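Side-chain contacts in periplasmic zinc-binding protein troA (Treponema pallidum, PDB 1K0F), which binds zinc with high affinity and specificity in the periplasm and delivers it to the membrane permease of the TroABC import system: residues P3-T8 against C122-G127; D14-K17 against D23-L26; K27-P32 against T64-V69; D53-N58 against S71-S76; L78-S83 against Y118-K123. All blocks are in the same frame, centred on the assembly; numbering follows the deposited sequence.

All five contacts lie on or beside one four-stranded parallel sheet ordered 25-28, 4-7, 54-57, 78-81. Contacts 1, 2 and 5 lie on the face covered by helices 10-20 and 107-124, and contacts 1 and 5 share that second helix. Contacts 3 and 4 use helix 67-73 and its lead-in on the other face. Contact 3 is wholly buried and built of sulfur and methyl groups; it lies nearest the zinc site. The remaining four are only partly buried, each combining interior side chains with more open ones. Contacts 1 and 2 are essentially hydrocarbon, whereas contact 4 brings in a tyrosine and an arginine and contact 5 a serine hydroxyl.

Contact 1: P3-T8 against C122-G127; sequences PLVVTT and CKLLPG
Apolar packing carries this contact, and one methyl of Leu124 makes two of its three residue pairs. Its CD2 lies 3.4 Å from CG2 of Val5 and also meets Pro3, whose CB is 4.1 Å from that same Leu124 CD2. Leu124 sits in the last turn of helix 107-124 with CG trans to the backbone N (chi1 -179°), a setting that projects the branch from the helix onto the strand. Val5 answers with the methyl that stands beside its own backbone N, and the two side chains meet at a slant. The third pair joins Pro3 to Leu125, the first residue to leave the helix: the CG corner of the proline ring points at the forked end of the leucine, although the model sets them too close for their exact spacing to be trusted.

The fold here is a parallel sheet with helices on both faces, and strand 4-7 is one of its inner strands. A beta-branched valine suits the extended backbone, while a long leucine can bridge the gap from helix to sheet. Val16 of helix 10-20 also packs on Val5, and Leu54 of the next strand on Leu124.

Backbone and polar bonding holds the strand itself. Pro3 lacks an N-H but pairs with His25 of strand 25-28 through its carbonyl, and Leu4 N is bound by the carboxylate atom OD2 of Asp53.

Contact 2: D14-K17 against D23-L26; sequences DAVK and DVHL
Val16 holds CG1 trans to its backbone N (chi1 165°), and Leu26 does the same with CG (chi1 155°), bringing the two side chains end to end across the gap between helix and strand. They belong to a beta-alpha-beta unit made of strand 4-7, helix 10-20 and strand 25-28, in which the helix crosses over the sheet and packs on the two parallel strands it connects. Val16 CG1 stops 3.7 Å from Leu26 CD2, the methyl that prolongs the leucine chain farthest from its backbone.

That same Leu26 CD2 also lies against the aliphatic part of Lys17, 3.3 Å from Lys17 CG, a tight fit in which the side chains run at about a right angle. Lysine suits this place because its methylenes can cover a leucine at the border of the core, while the chain bends at its last two torsions and the residue as a whole remains exposed. Val16, by contrast, is buried and compact: Thr7 of strand 4-7 also packs on it, as does Val117 of helix 107-124.

Polar side chains of the same two segments tie the unit to the long helix 129-156, where Asp23 forms a salt bridge with Arg135 and Asp14 a hydrogen bond with Tyr139. Just before strand 25-28 the packing ends with Val24, whose CG2 lies 4.1 Å from Val16 CG1.

Contact 3: K27-P32 against T64-V69; sequences KGLMGP and TKMGEV
Met30 and Met66 point at each other end to end, with the terminal methyl CE of Met30 3.9 Å from the sulfur SD of Met66. The two chains are built on similar lines. Each has CG beside the backbone N and runs on extended through chi2 (177° in Met30, -165° in Met66), then bends at the CG-SD bond (chi3). This long reach matters because the backbones stand far apart: the closest pair of CA atoms, Leu29 and Met66, is separated by 11.7 Å. Flexible, unbranched methionines are long enough to meet across such a gap.

The methyl of Met66 branches off at about a right angle to the line from SD to Met30 CE and rests against Leu29, CE to CD1 4.3 Å. All three side chains are buried. Leu29 also packs on Leu49 of helix 43-51, and Met30 on Thr8, Pro36 and Tyr39.

The contact thus joins the corner after strand 25-28 to the residue before helix 67-73, close to the zinc site, which is empty here: the side chain of Met30 is about 7 Å from that of Asp248 and about 8 Å from that of His37, both zinc ligands, without touching either.

Contact 4: D53-N58 against S71-S76; sequences DLILYN and SKLRGS
In the beta-alpha-beta unit of strand 54-57, helix 67-73 and strand 78-81, Ile55 and Tyr57 of the first strand meet Leu73 in the last turn of the helix and Arg74 just after it. The apolar half is a methyl-to-methyl touch, with Ile55 CD1 3.5 Å from Leu73 CD2 and the side chains at about a right angle. Isoleucine combines the branched CB favoured in strands with an arm long enough to reach the helix.

The polar half sets Arg74 at the rim of Tyr57. NH1 comes up to the edge of the ring, in its plane and beside the hydroxyl, while the guanidinium stands almost upright to the ring, the planes 86° apart. Arg74 gets there by a bend at chi3 (55°). NH1 and OH are modelled too close and at a poor angle, so the pair is best read as a neighbourhood of polar groups.

Leu49 of helix 43-51 packs on both Ile55 and Leu73. The Tyr57 ring also meets Phe70 of helix 67-73 and leans on Val79 and Ala81 of strand 78-81, whereas Leu54 and Leu56, alternating with them, face helix 107-124.

Contact 5: L78-S83 against Y118-K123; sequences LVVAVS and YESLCK
Ser120 OG makes a weak hydrogen bond back to the carbonyl of Ala116, one turn earlier in its own helix, and packs against the branched end of Val80. Both methyls of Val80 lie in van der Waals contact with the oxygen, CG2 at 3.5 Å and CG1 at 3.7 Å from Ser120 OG. This is helix-on-sheet packing of an alpha/beta fold: helix 107-124 lies over strand 78-81, an outermost strand of the parallel sheet, and the two short segments run antiparallel at 172° with their axes 10.1 Å apart. A small serine suits the line of closest approach, where Val80 and Ser120 have the nearest CA atoms at 7.5 Å, and the bond within the helix gives its buried hydroxyl a partner.

The strand residue two places earlier, Leu78, points its side chain to the same side as Val80 and reaches farther along the helix. Val79, between the two, faces away from the helix and packs on Arg74. The helix repeat brings Lys123 round to the same flank as Ser120; it lends its first methylene to the leucine, after which its chain leads away and the residue is exposed. Leu121, on the other flank, packs on Leu54 and on Ile19 of helix 10-20. At this end of the contact Leu78 CD1 lies 4.3 Å from Ser120 O and 4.4 Å from Lys123 CB.

Contact 1: P3-T8 against C122-G127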
# COMPACT_ATOMS: atom_id res chain seq x y z
N PRO A 3 -1.66 10.74 -24.11
CA PRO A 3 -2.81 10.05 -23.49
C PRO A 3 -2.94 10.22 -21.98
O PRO A 3 -1.95 10.29 -21.26
CB PRO A 3 -2.59 8.59 -23.87
CG PRO A 3 -1.13 8.49 -24.04
CD PRO A 3 -0.73 9.77 -24.70
N LEU A 4 -4.19 10.26 -21.52
CA LEU A 4 -4.48 10.44 -20.11
C LEU A 4 -4.55 9.13 -19.35
O LEU A 4 -5.44 8.32 -19.58
CB LEU A 4 -5.80 11.17 -19.94
CG LEU A 4 -6.19 11.39 -18.48
CD1 LEU A 4 -5.10 12.19 -17.80
CD2 LEU A 4 -7.53 12.12 -18.40
N VAL A 5 -3.61 8.93 -18.43
CA VAL A 5 -3.62 7.73 -17.61
C VAL A 5 -4.17 8.19 -16.28
O VAL A 5 -3.82 9.27 -15.81
CB VAL A 5 -2.20 7.17 -17.38
CG1 VAL A 5 -2.22 6.08 -16.30
CG2 VAL A 5 -1.63 6.63 -18.69
N VAL A 6 -5.04 7.40 -15.67
CA VAL A 6 -5.60 7.79 -14.38
C VAL A 6 -5.51 6.63 -13.44
O VAL A 6 -6.03 5.55 -13.72
CB VAL A 6 -7.07 8.25 -14.49
CG1 VAL A 6 -7.68 8.34 -13.09
CG2 VAL A 6 -7.15 9.61 -15.19
N THR A 7 -4.86 6.85 -12.31
CA THR A 7 -4.70 5.80 -11.32
C THR A 7 -5.31 6.18 -9.98
O THR A 7 -5.58 7.35 -9.72
CB THR A 7 -3.20 5.48 -11.11
OG1 THR A 7 -2.66 6.36 -10.13
CG2 THR A 7 -2.43 5.64 -12.41
N THR A 8 -5.51 5.18 -9.15
CA THR A 8 -6.09 5.37 -7.84
C THR A 8 -5.01 5.61 -6.81
O THR A 8 -4.60 6.74 -6.59
CB THR A 8 -6.92 4.15 -7.46
OG1 THR A 8 -6.15 2.97 -7.73
CG2 THR A 8 -8.20 4.09 -8.30
N CYS A 122 1.97 0.08 -22.39
CA CYS A 122 2.39 -0.33 -23.72
C CYS A 122 1.16 -0.48 -24.61
O CYS A 122 1.15 -0.03 -25.75
CB CYS A 122 3.14 -1.66 -23.66
SG CYS A 122 4.80 -1.59 -22.97
N LYS A 123 0.14 -1.13 -24.06
CA LYS A 123 -1.12 -1.35 -24.77
C LYS A 123 -1.70 0.01 -25.13
O LYS A 123 -2.26 0.18 -26.20
CB LYS A 123 -2.11 -2.11 -23.88
CG LYS A 123 -2.14 -3.62 -24.07
CD LYS A 123 -0.82 -4.18 -24.58
CE LYS A 123 -0.73 -5.67 -24.34
NZ LYS A 123 -0.11 -6.39 -25.47
N LEU A 124 -1.56 0.97 -24.22
CA LEU A 124 -2.06 2.31 -24.44
C LEU A 124 -1.22 3.02 -25.52
O LEU A 124 -1.77 3.62 -26.45
CB LEU A 124 -2.02 3.09 -23.12
CG LEU A 124 -2.53 4.53 -23.10
CD1 LEU A 124 -4.02 4.57 -23.35
CD2 LEU A 124 -2.18 5.15 -21.74
N LEU A 125 0.10 2.93 -25.41
CA LEU A 125 1.01 3.55 -26.37
C LEU A 125 1.98 2.54 -26.93
O LEU A 125 3.13 2.47 -26.50
CB LEU A 125 1.78 4.69 -25.71
CG LEU A 125 0.87 5.65 -24.95
CD1 LEU A 125 1.71 6.78 -24.36
CD2 LEU A 125 -0.22 6.20 -25.88
N PRO A 126 1.53 1.75 -27.90
CA PRO A 126 2.29 0.70 -28.59
C PRO A 126 3.64 1.18 -29.09
O PRO A 126 4.65 0.51 -28.94
CB PRO A 126 1.37 0.28 -29.74
CG PRO A 126 0.39 1.41 -29.89
CD PRO A 126 0.18 1.88 -28.48
N GLY A 127 3.64 2.37 -29.68
CA GLY A 127 4.86 2.93 -30.21
C GLY A 127 5.86 3.25 -29.12
O GLY A 127 7.04 3.46 -29.41

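Contact 2: D14-K17 against D23-L26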
# COMPACT_ATOMS: atom_id res chain seq x y z
N ASP A 14 3.15 5.73 -9.15
CA ASP A 14 4.59 5.72 -9.13
C ASP A 14 5.10 4.83 -10.24
O ASP A 14 6.00 5.22 -10.99
CB ASP A 14 5.12 5.21 -7.80
CG ASP A 14 6.61 5.34 -7.71
OD1 ASP A 14 7.10 6.48 -7.59
OD2 ASP A 14 7.31 4.30 -7.78
N ALA A 15 4.53 3.65 -10.36
CA ALA A 15 4.96 2.73 -11.40
C ALA A 15 4.76 3.38 -12.76
O ALA A 15 5.58 3.20 -13.67
CB ALA A 15 4.17 1.46 -11.31
N VAL A 16 3.69 4.14 -12.91
CA VAL A 16 3.40 4.81 -14.17
C VAL A 16 4.51 5.84 -14.44
O VAL A 16 5.16 5.79 -15.47
CB VAL A 16 2.03 5.52 -14.11
CG1 VAL A 16 1.89 6.52 -15.24
CG2 VAL A 16 0.91 4.50 -14.18
N LYS A 17 4.70 6.76 -13.50
CA LYS A 17 5.71 7.81 -13.61
C LYS A 17 7.06 7.29 -14.10
O LYS A 17 7.64 7.81 -15.05
CB LYS A 17 5.90 8.47 -12.24
CG LYS A 17 4.70 9.28 -11.78
CD LYS A 17 5.11 10.41 -10.88
CE LYS A 17 4.67 10.13 -9.45
NZ LYS A 17 3.70 11.15 -8.97
N ASP A 23 5.58 10.59 -21.14
CA ASP A 23 4.93 10.13 -22.35
C ASP A 23 3.44 10.06 -22.11
O ASP A 23 2.69 9.63 -22.98
CB ASP A 23 5.44 8.77 -22.74
CG ASP A 23 6.89 8.78 -23.07
OD1 ASP A 23 7.32 9.69 -23.81
OD2 ASP A 23 7.60 7.89 -22.58
N VAL A 24 3.01 10.45 -20.93
CA VAL A 24 1.59 10.44 -20.66
C VAL A 24 1.25 11.55 -19.69
O VAL A 24 2.13 12.13 -19.06
CB VAL A 24 1.09 9.07 -20.04
CG1 VAL A 24 1.61 7.91 -20.86
CG2 VAL A 24 1.54 8.93 -18.59
N HIS A 25 -0.03 11.86 -19.61
CA HIS A 25 -0.49 12.85 -18.68
C HIS A 25 -1.00 11.92 -17.59
O HIS A 25 -1.83 11.05 -17.87
CB HIS A 25 -1.61 13.67 -19.29
CG HIS A 25 -1.12 14.76 -20.17
ND1 HIS A 25 -1.29 14.75 -21.54
CD2 HIS A 25 -0.45 15.91 -19.89
CE1 HIS A 25 -0.74 15.85 -22.06
NE2 HIS A 25 -0.23 16.56 -21.07
N LEU A 26 -0.50 12.08 -16.38
CA LEU A 26 -0.91 11.21 -15.29
C LEU A 26 -1.64 11.91 -14.17
O LEU A 26 -1.28 12.99 -13.75
CB LEU A 26 0.32 10.49 -14.73
CG LEU A 26 0.26 10.00 -13.27
CD1 LEU A 26 -0.85 8.97 -13.11
CD2 LEU A 26 1.61 9.40 -12.90

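Contact 3: K27-P32 against T64-V69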
# COMPACT_ATOMS: atom_id res chain seq x y z
N LYS A 27 -2.69 11.28 -13.68
CA LYS A 27 -3.46 11.85 -12.60
C LYS A 27 -3.60 10.83 -11.47
O LYS A 27 -4.25 9.79 -11.63
CB LYS A 27 -4.84 12.29 -13.11
CG LYS A 27 -5.87 12.56 -12.01
CD LYS A 27 -5.79 14.00 -11.53
CE LYS A 27 -6.13 14.15 -10.03
NZ LYS A 27 -7.38 14.93 -9.83
N GLY A 28 -2.97 11.13 -10.34
CA GLY A 28 -3.06 10.24 -9.19
C GLY A 28 -4.33 10.62 -8.44
O GLY A 28 -4.39 11.67 -7.81
N LEU A 29 -5.35 9.77 -8.52
CA LEU A 29 -6.62 10.04 -7.85
C LEU A 29 -6.57 10.05 -6.32
O LEU A 29 -7.25 10.85 -5.68
CB LEU A 29 -7.67 9.04 -8.31
CG LEU A 29 -8.27 9.38 -9.68
CD1 LEU A 29 -9.56 8.59 -9.87
CD2 LEU A 29 -8.52 10.88 -9.78
N MET A 30 -5.78 9.15 -5.75
CA MET A 30 -5.67 9.07 -4.30
C MET A 30 -4.27 9.48 -3.86
O MET A 30 -3.29 8.77 -4.12
CB MET A 30 -5.99 7.66 -3.83
CG MET A 30 -7.05 6.97 -4.66
SD MET A 30 -7.24 5.31 -4.07
CE MET A 30 -8.98 5.03 -4.35
N GLY A 31 -4.17 10.62 -3.18
CA GLY A 31 -2.87 11.10 -2.75
C GLY A 31 -2.51 10.83 -1.30
O GLY A 31 -3.19 10.08 -0.59
N PRO A 32 -1.41 11.43 -0.83
CA PRO A 32 -0.98 11.22 0.54
C PRO A 32 -2.16 11.27 1.51
O PRO A 32 -3.16 11.93 1.24
CB PRO A 32 0.02 12.35 0.79
CG PRO A 32 0.05 13.18 -0.48
CD PRO A 32 -0.50 12.33 -1.56
N THR A 64 -12.53 -0.82 -2.62
CA THR A 64 -13.91 -1.24 -2.38
C THR A 64 -15.02 -0.37 -2.94
O THR A 64 -15.93 -0.86 -3.62
CB THR A 64 -14.15 -1.38 -0.86
OG1 THR A 64 -13.96 -0.11 -0.23
CG2 THR A 64 -13.19 -2.40 -0.26
N LYS A 65 -14.96 0.93 -2.67
CA LYS A 65 -16.00 1.87 -3.11
C LYS A 65 -15.86 2.47 -4.52
O LYS A 65 -16.23 3.62 -4.73
CB LYS A 65 -16.12 3.00 -2.09
CG LYS A 65 -16.97 2.64 -0.88
CD LYS A 65 -16.21 2.88 0.42
CE LYS A 65 -17.06 2.48 1.61
NZ LYS A 65 -17.94 1.33 1.27
N MET A 66 -15.36 1.70 -5.48
CA MET A 66 -15.20 2.22 -6.83
C MET A 66 -15.72 1.26 -7.91
O MET A 66 -15.74 1.62 -9.10
CB MET A 66 -13.73 2.54 -7.10
CG MET A 66 -13.27 3.85 -6.49
SD MET A 66 -11.70 4.42 -7.14
CE MET A 66 -11.97 6.17 -7.21
N GLY A 67 -16.14 0.07 -7.50
CA GLY A 67 -16.65 -0.93 -8.43
C GLY A 67 -17.62 -0.41 -9.47
O GLY A 67 -17.42 -0.60 -10.67
N GLU A 68 -18.69 0.23 -9.01
CA GLU A 68 -19.70 0.80 -9.91
C GLU A 68 -19.02 1.69 -10.94
O GLU A 68 -19.09 1.44 -12.14
CB GLU A 68 -20.72 1.61 -9.10
CG GLU A 68 -22.18 1.40 -9.52
CD GLU A 68 -22.87 0.24 -8.80
OE1 GLU A 68 -23.55 -0.57 -9.48
OE2 GLU A 68 -22.74 0.14 -7.55
N VAL A 69 -18.35 2.74 -10.45
CA VAL A 69 -17.65 3.69 -11.32
C VAL A 69 -16.72 3.02 -12.33
O VAL A 69 -16.64 3.45 -13.47
CB VAL A 69 -16.80 4.70 -10.50
CG1 VAL A 69 -16.93 6.09 -11.10
CG2 VAL A 69 -17.24 4.72 -9.04

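Contact 4: D53-N58 against S71-S76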
# COMPACT_ATOMS: atom_id res chain seq x y z
N ASP A 53 -7.54 7.57 -20.91
CA ASP A 53 -7.36 6.62 -21.98
C ASP A 53 -6.96 5.31 -21.32
O ASP A 53 -7.13 4.23 -21.87
CB ASP A 53 -6.25 7.07 -22.92
CG ASP A 53 -6.48 8.44 -23.46
OD1 ASP A 53 -7.62 8.69 -23.93
OD2 ASP A 53 -5.55 9.27 -23.41
N LEU A 54 -6.44 5.43 -20.10
CA LEU A 54 -6.01 4.28 -19.33
C LEU A 54 -6.32 4.47 -17.86
O LEU A 54 -5.82 5.41 -17.24
CB LEU A 54 -4.50 4.08 -19.51
CG LEU A 54 -3.84 3.11 -18.54
CD1 LEU A 54 -4.36 1.71 -18.82
CD2 LEU A 54 -2.33 3.15 -18.71
N ILE A 55 -7.14 3.60 -17.30
CA ILE A 55 -7.47 3.68 -15.89
C ILE A 55 -6.77 2.52 -15.18
O ILE A 55 -6.88 1.36 -15.60
CB ILE A 55 -8.98 3.58 -15.63
CG1 ILE A 55 -9.66 4.89 -16.03
CG2 ILE A 55 -9.23 3.33 -14.15
CD1 ILE A 55 -11.17 4.83 -15.98
N LEU A 56 -6.06 2.85 -14.11
CA LEU A 56 -5.31 1.87 -13.34
C LEU A 56 -5.71 1.83 -11.87
O LEU A 56 -5.80 2.86 -11.20
CB LEU A 56 -3.81 2.15 -13.45
CG LEU A 56 -3.14 1.83 -14.79
CD1 LEU A 56 -1.65 2.13 -14.70
CD2 LEU A 56 -3.38 0.37 -15.15
N TYR A 57 -5.95 0.62 -11.38
CA TYR A 57 -6.32 0.42 -10.00
C TYR A 57 -5.84 -0.95 -9.53
O TYR A 57 -5.54 -1.84 -10.33
CB TYR A 57 -7.83 0.58 -9.82
CG TYR A 57 -8.70 -0.48 -10.47
CD1 TYR A 57 -8.81 -0.58 -11.86
CD2 TYR A 57 -9.47 -1.35 -9.68
CE1 TYR A 57 -9.67 -1.49 -12.44
CE2 TYR A 57 -10.33 -2.27 -10.26
CZ TYR A 57 -10.43 -2.34 -11.63
OH TYR A 57 -11.27 -3.27 -12.19
N ASN A 58 -5.74 -1.10 -8.22
CA ASN A 58 -5.28 -2.32 -7.59
C ASN A 58 -5.99 -3.59 -8.05
O ASN A 58 -5.45 -4.42 -8.79
CB ASN A 58 -5.45 -2.19 -6.08
CG ASN A 58 -4.36 -2.89 -5.31
OD1 ASN A 58 -3.19 -2.85 -5.71
ND2 ASN A 58 -4.73 -3.52 -4.20
N SER A 71 -16.51 -0.69 -13.26
CA SER A 71 -17.26 -1.62 -14.11
C SER A 71 -18.03 -0.83 -15.16
O SER A 71 -18.26 -1.31 -16.27
CB SER A 71 -18.21 -2.48 -13.25
OG SER A 71 -19.48 -1.86 -13.07
N LYS A 72 -18.42 0.38 -14.81
CA LYS A 72 -19.16 1.24 -15.72
C LYS A 72 -18.27 1.84 -16.81
O LYS A 72 -18.55 1.70 -18.00
CB LYS A 72 -19.84 2.36 -14.93
CG LYS A 72 -21.04 1.89 -14.10
CD LYS A 72 -21.40 2.90 -13.00
CE LYS A 72 -22.87 2.76 -12.58
NZ LYS A 72 -23.29 1.34 -12.37
N LEU A 73 -17.19 2.50 -16.39
CA LEU A 73 -16.27 3.13 -17.33
C LEU A 73 -15.44 2.11 -18.10
O LEU A 73 -14.78 2.46 -19.08
CB LEU A 73 -15.33 4.09 -16.57
CG LEU A 73 -15.59 5.59 -16.79
CD1 LEU A 73 -16.67 6.08 -15.84
CD2 LEU A 73 -14.30 6.37 -16.58
N ARG A 74 -15.48 0.86 -17.66
CA ARG A 74 -14.75 -0.20 -18.34
C ARG A 74 -15.44 -0.42 -19.68
O ARG A 74 -16.59 -0.02 -19.87
CB ARG A 74 -14.79 -1.49 -17.51
CG ARG A 74 -14.26 -1.34 -16.09
CD ARG A 74 -14.09 -2.67 -15.38
NE ARG A 74 -13.25 -3.57 -16.16
CZ ARG A 74 -12.22 -4.24 -15.67
NH1 ARG A 74 -11.90 -4.12 -14.39
NH2 ARG A 74 -11.50 -5.03 -16.46
N GLY A 75 -14.73 -1.05 -20.62
CA GLY A 75 -15.31 -1.32 -21.92
C GLY A 75 -15.29 -0.13 -22.86
O GLY A 75 -15.24 -0.29 -24.09
N SER A 76 -15.34 1.06 -22.29
CA SER A 76 -15.31 2.29 -23.07
C SER A 76 -13.86 2.73 -23.18
O SER A 76 -13.49 3.46 -24.10
CB SER A 76 -16.13 3.37 -22.37
OG SER A 76 -17.27 2.81 -21.74

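Contact 5: L78-S83 against Y118-K123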
# COMPACT_ATOMS: atom_id res chain seq x y z
N LEU A 78 -9.55 1.74 -21.44
CA LEU A 78 -8.69 0.74 -20.84
C LEU A 78 -8.85 0.83 -19.32
O LEU A 78 -8.59 1.88 -18.73
CB LEU A 78 -7.23 1.00 -21.23
CG LEU A 78 -6.75 0.38 -22.54
CD1 LEU A 78 -5.30 0.77 -22.80
CD2 LEU A 78 -6.89 -1.13 -22.47
N VAL A 79 -9.29 -0.26 -18.70
CA VAL A 79 -9.47 -0.31 -17.25
C VAL A 79 -8.79 -1.58 -16.75
O VAL A 79 -9.18 -2.68 -17.11
CB VAL A 79 -10.95 -0.35 -16.85
CG1 VAL A 79 -11.07 -0.63 -15.36
CG2 VAL A 79 -11.61 0.96 -17.21
N VAL A 80 -7.78 -1.40 -15.92
CA VAL A 80 -7.03 -2.53 -15.41
C VAL A 80 -6.75 -2.52 -13.91
O VAL A 80 -6.24 -1.54 -13.37
CB VAL A 80 -5.69 -2.64 -16.18
CG1 VAL A 80 -4.71 -3.54 -15.42
CG2 VAL A 80 -5.94 -3.18 -17.58
N ALA A 81 -7.10 -3.62 -13.26
CA ALA A 81 -6.84 -3.80 -11.84
C ALA A 81 -5.52 -4.55 -11.88
O ALA A 81 -5.49 -5.78 -11.95
CB ALA A 81 -7.92 -4.65 -11.20
N VAL A 82 -4.44 -3.79 -11.89
CA VAL A 82 -3.09 -4.32 -11.98
C VAL A 82 -2.74 -5.52 -11.13
O VAL A 82 -2.18 -6.50 -11.63
CB VAL A 82 -2.05 -3.23 -11.68
CG1 VAL A 82 -2.21 -2.08 -12.66
CG2 VAL A 82 -2.21 -2.74 -10.25
N SER A 83 -3.07 -5.47 -9.85
CA SER A 83 -2.73 -6.56 -8.95
C SER A 83 -3.52 -7.87 -9.09
O SER A 83 -3.05 -8.92 -8.68
CB SER A 83 -2.79 -6.04 -7.52
OG SER A 83 -2.26 -4.73 -7.49
N TYR A 118 3.08 -1.51 -16.53
CA TYR A 118 3.95 -1.42 -17.69
C TYR A 118 3.26 -1.89 -18.95
O TYR A 118 3.22 -1.19 -19.95
CB TYR A 118 5.21 -2.25 -17.46
CG TYR A 118 5.85 -2.79 -18.72
CD1 TYR A 118 6.52 -1.94 -19.59
CD2 TYR A 118 5.82 -4.14 -19.02
CE1 TYR A 118 7.15 -2.42 -20.73
CE2 TYR A 118 6.45 -4.65 -20.15
CZ TYR A 118 7.12 -3.78 -21.00
OH TYR A 118 7.76 -4.27 -22.10
N GLU A 119 2.71 -3.10 -18.89
CA GLU A 119 2.03 -3.69 -20.04
C GLU A 119 0.76 -2.94 -20.44
O GLU A 119 0.32 -3.03 -21.59
CB GLU A 119 1.70 -5.16 -19.77
CG GLU A 119 2.86 -6.10 -20.03
CD GLU A 119 2.54 -7.53 -19.66
OE1 GLU A 119 3.40 -8.40 -19.89
OE2 GLU A 119 1.44 -7.78 -19.14
N SER A 120 0.15 -2.22 -19.50
CA SER A 120 -1.06 -1.46 -19.79
C SER A 120 -0.63 -0.23 -20.58
O SER A 120 -1.25 0.15 -21.58
CB SER A 120 -1.73 -1.02 -18.49
OG SER A 120 -2.72 -1.94 -18.10
N LEU A 121 0.45 0.40 -20.11
CA LEU A 121 0.99 1.58 -20.75
C LEU A 121 1.39 1.26 -22.19
O LEU A 121 1.17 2.06 -23.09
CB LEU A 121 2.20 2.09 -19.96
CG LEU A 121 1.92 2.68 -18.57
CD1 LEU A 121 3.22 3.16 -17.95
CD2 LEU A 121 0.91 3.83 -18.66
N CYS A 122 1.97 0.08 -22.39
CA CYS A 122 2.39 -0.33 -23.72
C CYS A 122 1.16 -0.48 -24.61
O CYS A 122 1.15 -0.03 -25.75
CB CYS A 122 3.14 -1.66 -23.66
SG CYS A 122 4.80 -1.59 -22.97
N LYS A 123 0.14 -1.13 -24.06
CA LYS A 123 -1.12 -1.35 -24.77
C LYS A 123 -1.70 0.01 -25.13
O LYS A 123 -2.26 0.18 -26.20
CB LYS A 123 -2.11 -2.11 -23.88
CG LYS A 123 -2.14 -3.62 -24.07
CD LYS A 123 -0.82 -4.18 -24.58
CE LYS A 123 -0.73 -5.67 -24.34
NZ LYS A 123 -0.11 -6.39 -25.47